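Local structure of carbonic anhydrase (Sordaria macrospora, 4O1K) at residues E23-K26 with S27-T30; M130-W133 with L134-I137; T212-K215 with D216-I220. The protein catalyses the reversible hydration of carbon dioxide to bicarbonate, as a zinc-dependent, tetrameric beta-class carbonic anhydrase. One frame throughout, in Å; residues are numbered along the deposited sequence.

Contact 1: E23-K26 with S27-T30; sequences ENNK and SWAT
The indole of W28 meets N25 at its edge. N25 O lies in the ring plane there, 3.6 Å from W28 CE3. The amide of N25 comes to the same corner of the ring, with N25 ND2 3.8 Å from W28 CE3. Amide and ring planes are 30° apart, so this is neither a flat stack nor a perpendicular approach. Both side chains set out with CG anti to the backbone N (N25 chi1 167°, W28 chi1 161°), which brings the two groups together.

The segments form two turns of helix 16-35. S27, W28, A29 and T30 each give a backbone N-H to the carbonyl four residues earlier. K26 O takes a second bond, 2.6 Å from T30 OG1. T30 N and T30 OG1 reach it from opposite faces of the carbonyl plane. The hydroxyl bond holds the T30 side chain against the helix backbone.

The buried amide of N25 is satisfied by the second subunit. N25 ND2 bonds to I66 O and G201 O of that subunit, and N25 OD1 accepts from its L203 N. This face of the helix is therefore an intersubunit surface, where a polar amide fixed by three backbone bonds sits beside an aromatic ring.

Contact 2: M130-W133 with L134-I137; sequences MNPW and LRNI
L134 N gives a nearly straight hydrogen bond to M130 O, 2.9 Å long with an N-H...O angle of 175°. The next bond, R135 N to N131 O, is equally short at 2.9 Å but more bent.

M130 and L134 also meet through their side chains. The thioether is folded at chi2 and chi3, which carries its methyl back over the leucine. M130 CE lies 3.5 Å from L134 CG and 3.6 Å from L134 CD2. The methyl thus touches the branch point and both arms of the isobutyl group.

These residues lie in helix 130-143, within the alpha/beta fold of the beta-carbonic anhydrases. The I137 side chain is about 8 Å from the zinc ion, which is held by C56, D58, H112 and C115. I137 and L134 both pack on A121 of helix 116-121. P132 packs on L89 of the second subunit and L129 of the fourth.

R135 leaves with CG anti to its own N (chi1 -174°) and bends at chi3 (-55°). Its guanidinium is laid with one face over the backbone of N131 and P132. P132 CA is 3.6 Å from R135 NH1, and P132 CB is 3.7 Å from the same nitrogen. With an alanine here, P132 would probably lose this flat cover, and M92 of the third subunit would lose a packing partner.

N136 N bonds to W133 O at 3.2 Å, three residues back, with the donor well above the carbonyl plane. The W133 ring N-H has its own partner: W133 NE1 bonds to I80 O of the same chain.

Contact 3: T212-K215 with D216-I220; sequences TILK and DIQKI
D216 bonds through its backbone N to T212 O, 3.0 Å away, in the last helix of the chain, 210-218. This helix is amphipathic and lies against helices 154-174 and 177-186. D216 is on its exposed side. Its CG sits beside its own backbone N (chi1 -67°), and the carboxylate folds back toward the preceding turn. D216 OD1 comes within 2.9 Å of T212 O. Both are acceptors, so the pair is not a hydrogen bond. The closeness would probably disfavour the charged carboxylate somewhat.

I217 is on the buried side. Its N-H points to I213 O in a nearly straight bond. The two isoleucines lie side by side and point the same way, with I217 CD1 3.6 Å from I213 CG2. Together they reach helix 154-174: I213 packs on Y167 and R171, I217 on V174. I217 O takes a hydrogen bond from R142 NH2 of the third subunit.

Q218 N bonds to L214 O at 2.9 Å and weakly to K215 O at 3.2 Å. Its side chain starts beside the backbone N (chi1 -79°) and then runs extended across L214. Q218 CG lies 3.1 Å from L214 O, and the amide carbon Q218 CD is 4.0 Å from L214 CG. Q218 NE2 makes a weak hydrogen bond to Q180, on which L214 also packs.

K219 has a weak bond from its N to D216 O. Its side chain packs on E145 of the third subunit. On the way there K219 CG passes K215 O at 3.6 Å.

Overall arrangement
From the N terminus the chain first forms contact 1, in helix 16-35, an arm laid on the second subunit. It then builds strands 51-56, 74-79 and 106-112, three of the parallel strands, before reaching contact 2, in helix 130-143. Strand 190-197 follows later. Contact 3 comes last, in helix 210-218, after strand 202-205. Each contact joins adjoining segments of one continuous stretch, so none closes a long loop. They follow in series, neither nesting nor crossing. Contacts 1 and 3 lie on opposite sides of the chain's centre, their own centres 49 Å apart. Contacts 1 and 2 both meet the second subunit, and contacts 2 and 3 both meet the third.

Contact 1: E23-K26 with S27-T30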
loop_
_atom_site.group_PDB
_atom_site.type_symbol
_atom_site.label_atom_id
_atom_site.label_comp_id
_atom_site.label_asym_id
_atom_site.label_seq_id
_atom_site.Cartn_x
_atom_site.Cartn_y
_atom_site.Cartn_z
ATOM N N GLU A 23 23.575 10.640 26.659
ATOM C CA GLU A 23 24.065 10.436 28.013
ATOM C C GLU A 23 23.173 9.412 28.732
ATOM O O GLU A 23 23.671 8.535 29.430
ATOM C CB GLU A 23 24.102 11.770 28.767
ATOM C CG GLU A 23 24.723 12.914 27.952
ATOM C CD GLU A 23 24.495 14.288 28.572
ATOM O OE1 GLU A 23 24.418 14.383 29.819
ATOM O OE2 GLU A 23 24.397 15.273 27.806
ATOM N N ASN A 24 21.860 9.508 28.540
ATOM C CA ASN A 24 20.940 8.555 29.152
ATOM C C ASN A 24 21.113 7.140 28.581
ATOM O O ASN A 24 20.878 6.146 29.280
ATOM C CB ASN A 24 19.496 9.032 28.999
ATOM C CG ASN A 24 19.147 10.138 29.974
ATOM O OD1 ASN A 24 19.856 10.358 30.953
ATOM N ND2 ASN A 24 18.041 10.829 29.720
ATOM N N ASN A 25 21.522 7.060 27.315
ATOM C CA ASN A 25 21.851 5.777 26.690
ATOM C C ASN A 25 23.084 5.105 27.306
ATOM O O ASN A 25 23.056 3.909 27.602
ATOM C CB ASN A 25 22.045 5.930 25.181
ATOM C CG ASN A 25 22.693 4.701 24.555
ATOM O OD1 ASN A 25 23.851 4.743 24.112
ATOM N ND2 ASN A 25 21.964 3.590 24.551
ATOM N N LYS A 26 24.160 5.870 27.498
ATOM C CA LYS A 26 25.361 5.342 28.148
ATOM C C LYS A 26 25.079 4.898 29.586
ATOM O O LYS A 26 25.572 3.856 30.035
ATOM C CB LYS A 26 26.493 6.373 28.131
ATOM C CG LYS A 26 27.013 6.688 26.734
ATOM C CD LYS A 26 28.030 7.826 26.756
ATOM C CE LYS A 26 28.373 8.275 25.347
ATOM N NZ LYS A 26 29.025 7.200 24.552
ATOM N N SER A 27 24.289 5.702 30.296
ATOM C CA SER A 27 23.858 5.382 31.653
ATOM C C SER A 27 23.085 4.074 31.695
ATOM O O SER A 27 23.309 3.248 32.578
ATOM C CB SER A 27 22.994 6.505 32.222
ATOM O OG SER A 27 23.794 7.482 32.853
ATOM N N TRP A 28 22.179 3.888 30.737
ATOM C CA TRP A 28 21.393 2.661 30.670
ATOM C C TRP A 28 22.264 1.447 30.359
ATOM O O TRP A 28 22.095 0.392 30.967
ATOM C CB TRP A 28 20.259 2.788 29.647
ATOM C CG TRP A 28 19.695 1.465 29.199
ATOM C CD1 TRP A 28 18.691 0.748 29.792
ATOM C CD2 TRP A 28 20.098 0.712 28.046
ATOM N NE1 TRP A 28 18.448 -0.405 29.075
ATOM C CE2 TRP A 28 19.303 -0.451 28.001
ATOM C CE3 TRP A 28 21.058 0.908 27.050
ATOM C CZ2 TRP A 28 19.444 -1.413 26.995
ATOM C CZ3 TRP A 28 21.193 -0.044 26.051
ATOM C CH2 TRP A 28 20.396 -1.188 26.032
ATOM N N ALA A 29 23.187 1.599 29.409
ATOM C CA ALA A 29 24.152 0.542 29.086
ATOM C C ALA A 29 25.011 0.130 30.295
ATOM O O ALA A 29 25.271 -1.059 30.514
ATOM C CB ALA A 29 25.040 0.972 27.933
ATOM N N THR A 30 25.457 1.120 31.064
ATOM C CA THR A 30 26.362 0.880 32.183
ATOM C C THR A 30 25.672 0.105 33.309
ATOM O O THR A 30 26.226 -0.858 33.852
ATOM C CB THR A 30 26.922 2.197 32.748
ATOM O OG1 THR A 30 27.388 3.029 31.680
ATOM C CG2 THR A 30 28.079 1.920 33.688
#

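Contact 2: M130-W133 with L134-I137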
loop_
_atom_site.group_PDB
_atom_site.type_symbol
_atom_site.label_atom_id
_atom_site.label_comp_id
_atom_site.label_asym_id
_atom_site.label_seq_id
_atom_site.Cartn_x
_atom_site.Cartn_y
_atom_site.Cartn_z
ATOM N N MET A 130 -4.434 10.466 6.904
ATOM C CA MET A 130 -4.941 9.567 7.921
ATOM C C MET A 130 -6.317 8.997 7.556
ATOM O O MET A 130 -6.695 7.940 8.080
ATOM C CB MET A 130 -5.009 10.261 9.285
ATOM C CG MET A 130 -3.650 10.427 9.982
ATOM S SD MET A 130 -2.926 8.844 10.490
ATOM C CE MET A 130 -4.266 8.108 11.404
ATOM N N ASN A 131 -7.063 9.668 6.669
ATOM C CA ASN A 131 -8.444 9.258 6.454
ATOM C C ASN A 131 -8.563 7.793 6.019
ATOM O O ASN A 131 -9.307 7.048 6.628
ATOM C CB ASN A 131 -9.194 10.178 5.467
ATOM C CG ASN A 131 -9.305 11.626 5.952
ATOM O OD1 ASN A 131 -9.365 11.905 7.150
ATOM N ND2 ASN A 131 -9.368 12.555 5.003
ATOM N N PRO A 132 -7.839 7.377 4.966
ATOM C CA PRO A 132 -8.092 5.982 4.591
ATOM C C PRO A 132 -7.539 5.003 5.640
ATOM O O PRO A 132 -8.042 3.875 5.747
ATOM C CB PRO A 132 -7.307 5.819 3.290
ATOM C CG PRO A 132 -6.805 7.173 2.917
ATOM C CD PRO A 132 -6.768 7.972 4.156
ATOM N N TRP A 133 -6.539 5.416 6.421
ATOM C CA TRP A 133 -6.080 4.521 7.490
ATOM C C TRP A 133 -7.145 4.333 8.567
ATOM O O TRP A 133 -7.508 3.196 8.912
ATOM C CB TRP A 133 -4.747 5.022 8.077
ATOM C CG TRP A 133 -4.133 4.026 8.992
ATOM C CD1 TRP A 133 -4.187 4.016 10.350
ATOM C CD2 TRP A 133 -3.350 2.887 8.609
ATOM N NE1 TRP A 133 -3.501 2.929 10.846
ATOM C CE2 TRP A 133 -2.968 2.222 9.785
ATOM C CE3 TRP A 133 -2.939 2.366 7.375
ATOM C CZ2 TRP A 133 -2.190 1.069 9.771
ATOM C CZ3 TRP A 133 -2.168 1.205 7.357
ATOM C CH2 TRP A 133 -1.818 0.562 8.551
ATOM N N LEU A 134 -7.663 5.435 9.106
ATOM C CA LEU A 134 -8.696 5.365 10.132
ATOM C C LEU A 134 -10.007 4.796 9.628
ATOM O O LEU A 134 -10.830 4.308 10.417
ATOM C CB LEU A 134 -8.941 6.743 10.701
ATOM C CG LEU A 134 -7.691 7.324 11.321
ATOM C CD1 LEU A 134 -7.931 8.757 11.742
ATOM C CD2 LEU A 134 -7.265 6.476 12.496
ATOM N N ARG A 135 -10.204 4.835 8.311
ATOM C CA ARG A 135 -11.413 4.248 7.746
ATOM C C ARG A 135 -11.553 2.799 8.177
ATOM O O ARG A 135 -12.668 2.318 8.411
ATOM C CB ARG A 135 -11.384 4.368 6.206
ATOM C CG ARG A 135 -12.677 3.907 5.471
ATOM C CD ARG A 135 -12.559 4.339 4.015
ATOM N NE ARG A 135 -12.294 5.791 3.964
ATOM C CZ ARG A 135 -11.461 6.411 3.133
ATOM N NH1 ARG A 135 -10.792 5.751 2.197
ATOM N NH2 ARG A 135 -11.297 7.727 3.223
ATOM N N ASN A 136 -10.432 2.096 8.324
ATOM C CA ASN A 136 -10.510 0.677 8.720
ATOM C C ASN A 136 -11.199 0.482 10.040
ATOM O O ASN A 136 -11.862 -0.540 10.286
ATOM C CB ASN A 136 -9.101 0.116 8.824
ATOM C CG ASN A 136 -8.442 0.026 7.483
ATOM O OD1 ASN A 136 -7.532 0.795 7.160
ATOM N ND2 ASN A 136 -8.887 -0.921 6.692
ATOM N N ILE A 137 -11.029 1.466 10.913
ATOM C CA ILE A 137 -11.587 1.375 12.235
ATOM C C ILE A 137 -13.081 1.662 12.139
ATOM O O ILE A 137 -13.910 1.020 12.809
ATOM C CB ILE A 137 -10.925 2.380 13.163
ATOM C CG1 ILE A 137 -9.447 2.012 13.372
ATOM C CG2 ILE A 137 -11.675 2.422 14.491
ATOM C CD1 ILE A 137 -8.628 3.160 13.834
#

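Contact 3: T212-K215 with D216-I220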
loop_
_atom_site.group_PDB
_atom_site.type_symbol
_atom_site.label_atom_id
_atom_site.label_comp_id
_atom_site.label_asym_id
_atom_site.label_seq_id
_atom_site.Cartn_x
_atom_site.Cartn_y
_atom_site.Cartn_z
ATOM N N THR A 212 -12.470 -21.328 16.038
ATOM C CA THR A 212 -13.737 -21.033 15.361
ATOM C C THR A 212 -13.604 -19.933 14.305
ATOM O O THR A 212 -14.279 -19.961 13.269
ATOM C CB THR A 212 -14.864 -20.676 16.370
ATOM O OG1 THR A 212 -14.595 -19.412 16.989
ATOM C CG2 THR A 212 -14.961 -21.725 17.440
ATOM N N ILE A 213 -12.729 -18.962 14.552
ATOM C CA ILE A 213 -12.488 -17.923 13.555
ATOM C C ILE A 213 -11.956 -18.582 12.303
ATOM O O ILE A 213 -12.423 -18.308 11.190
ATOM C CB ILE A 213 -11.464 -16.883 14.039
ATOM C CG1 ILE A 213 -12.091 -15.972 15.086
ATOM C CG2 ILE A 213 -10.976 -16.058 12.883
ATOM C CD1 ILE A 213 -11.090 -15.021 15.719
ATOM N N LEU A 214 -11.000 -19.477 12.508
ATOM C CA LEU A 214 -10.362 -20.194 11.417
ATOM C C LEU A 214 -11.394 -21.017 10.635
ATOM O O LEU A 214 -11.371 -21.037 9.396
ATOM C CB LEU A 214 -9.232 -21.077 11.962
ATOM C CG LEU A 214 -8.454 -21.990 11.011
ATOM C CD1 LEU A 214 -7.792 -21.204 9.882
ATOM C CD2 LEU A 214 -7.418 -22.805 11.776
ATOM N N LYS A 215 -12.309 -21.675 11.347
ATOM C CA LYS A 215 -13.330 -22.486 10.683
ATOM C C LYS A 215 -14.269 -21.635 9.822
ATOM O O LYS A 215 -14.628 -22.038 8.709
ATOM C CB LYS A 215 -14.128 -23.303 11.696
ATOM C CG LYS A 215 -14.992 -24.362 11.042
ATOM C CD LYS A 215 -16.040 -24.906 12.003
ATOM C CE LYS A 215 -16.851 -26.025 11.356
ATOM N NZ LYS A 215 -17.735 -26.728 12.338
ATOM N N ASP A 216 -14.652 -20.463 10.331
ATOM C CA ASP A 216 -15.528 -19.537 9.597
ATOM C C ASP A 216 -14.887 -19.024 8.319
ATOM O O ASP A 216 -15.528 -18.965 7.263
ATOM C CB ASP A 216 -15.891 -18.338 10.466
ATOM C CG ASP A 216 -16.763 -18.713 11.631
ATOM O OD1 ASP A 216 -16.833 -19.921 11.956
ATOM O OD2 ASP A 216 -17.377 -17.799 12.224
ATOM N N ILE A 217 -13.619 -18.633 8.428
ATOM C CA ILE A 217 -12.847 -18.188 7.281
ATOM C C ILE A 217 -12.654 -19.322 6.270
ATOM O O ILE A 217 -12.621 -19.080 5.065
ATOM C CB ILE A 217 -11.495 -17.604 7.725
ATOM C CG1 ILE A 217 -11.718 -16.283 8.452
ATOM C CG2 ILE A 217 -10.585 -17.366 6.534
ATOM C CD1 ILE A 217 -10.531 -15.822 9.285
ATOM N N GLN A 218 -12.568 -20.563 6.753
ATOM C CA GLN A 218 -12.293 -21.694 5.867
ATOM C C GLN A 218 -13.463 -22.095 4.957
ATOM O O GLN A 218 -13.274 -22.866 4.026
ATOM C CB GLN A 218 -11.802 -22.908 6.670
ATOM C CG GLN A 218 -10.315 -22.802 7.063
ATOM C CD GLN A 218 -9.840 -23.999 7.867
ATOM O OE1 GLN A 218 -10.551 -24.499 8.742
ATOM N NE2 GLN A 218 -8.630 -24.464 7.570
ATOM N N LYS A 219 -14.658 -21.578 5.224
ATOM C CA LYS A 219 -15.833 -21.918 4.426
ATOM C C LYS A 219 -15.645 -21.671 2.920
ATOM O O LYS A 219 -16.180 -22.412 2.092
ATOM C CB LYS A 219 -17.055 -21.190 4.975
ATOM C CG LYS A 219 -17.331 -21.582 6.433
ATOM C CD LYS A 219 -18.648 -21.054 6.958
ATOM C CE LYS A 219 -19.127 -21.914 8.117
ATOM N NZ LYS A 219 -19.417 -23.312 7.680
ATOM N N ILE A 220 -14.851 -20.661 2.578
ATOM C CA ILE A 220 -14.520 -20.379 1.184
ATOM C C ILE A 220 -13.005 -20.339 0.913
ATOM O O ILE A 220 -12.575 -20.244 -0.245
ATOM C CB ILE A 220 -15.152 -19.058 0.721
ATOM C CG1 ILE A 220 -14.826 -17.940 1.714
ATOM C CG2 ILE A 220 -16.651 -19.222 0.592
ATOM C CD1 ILE A 220 -14.880 -16.531 1.109
#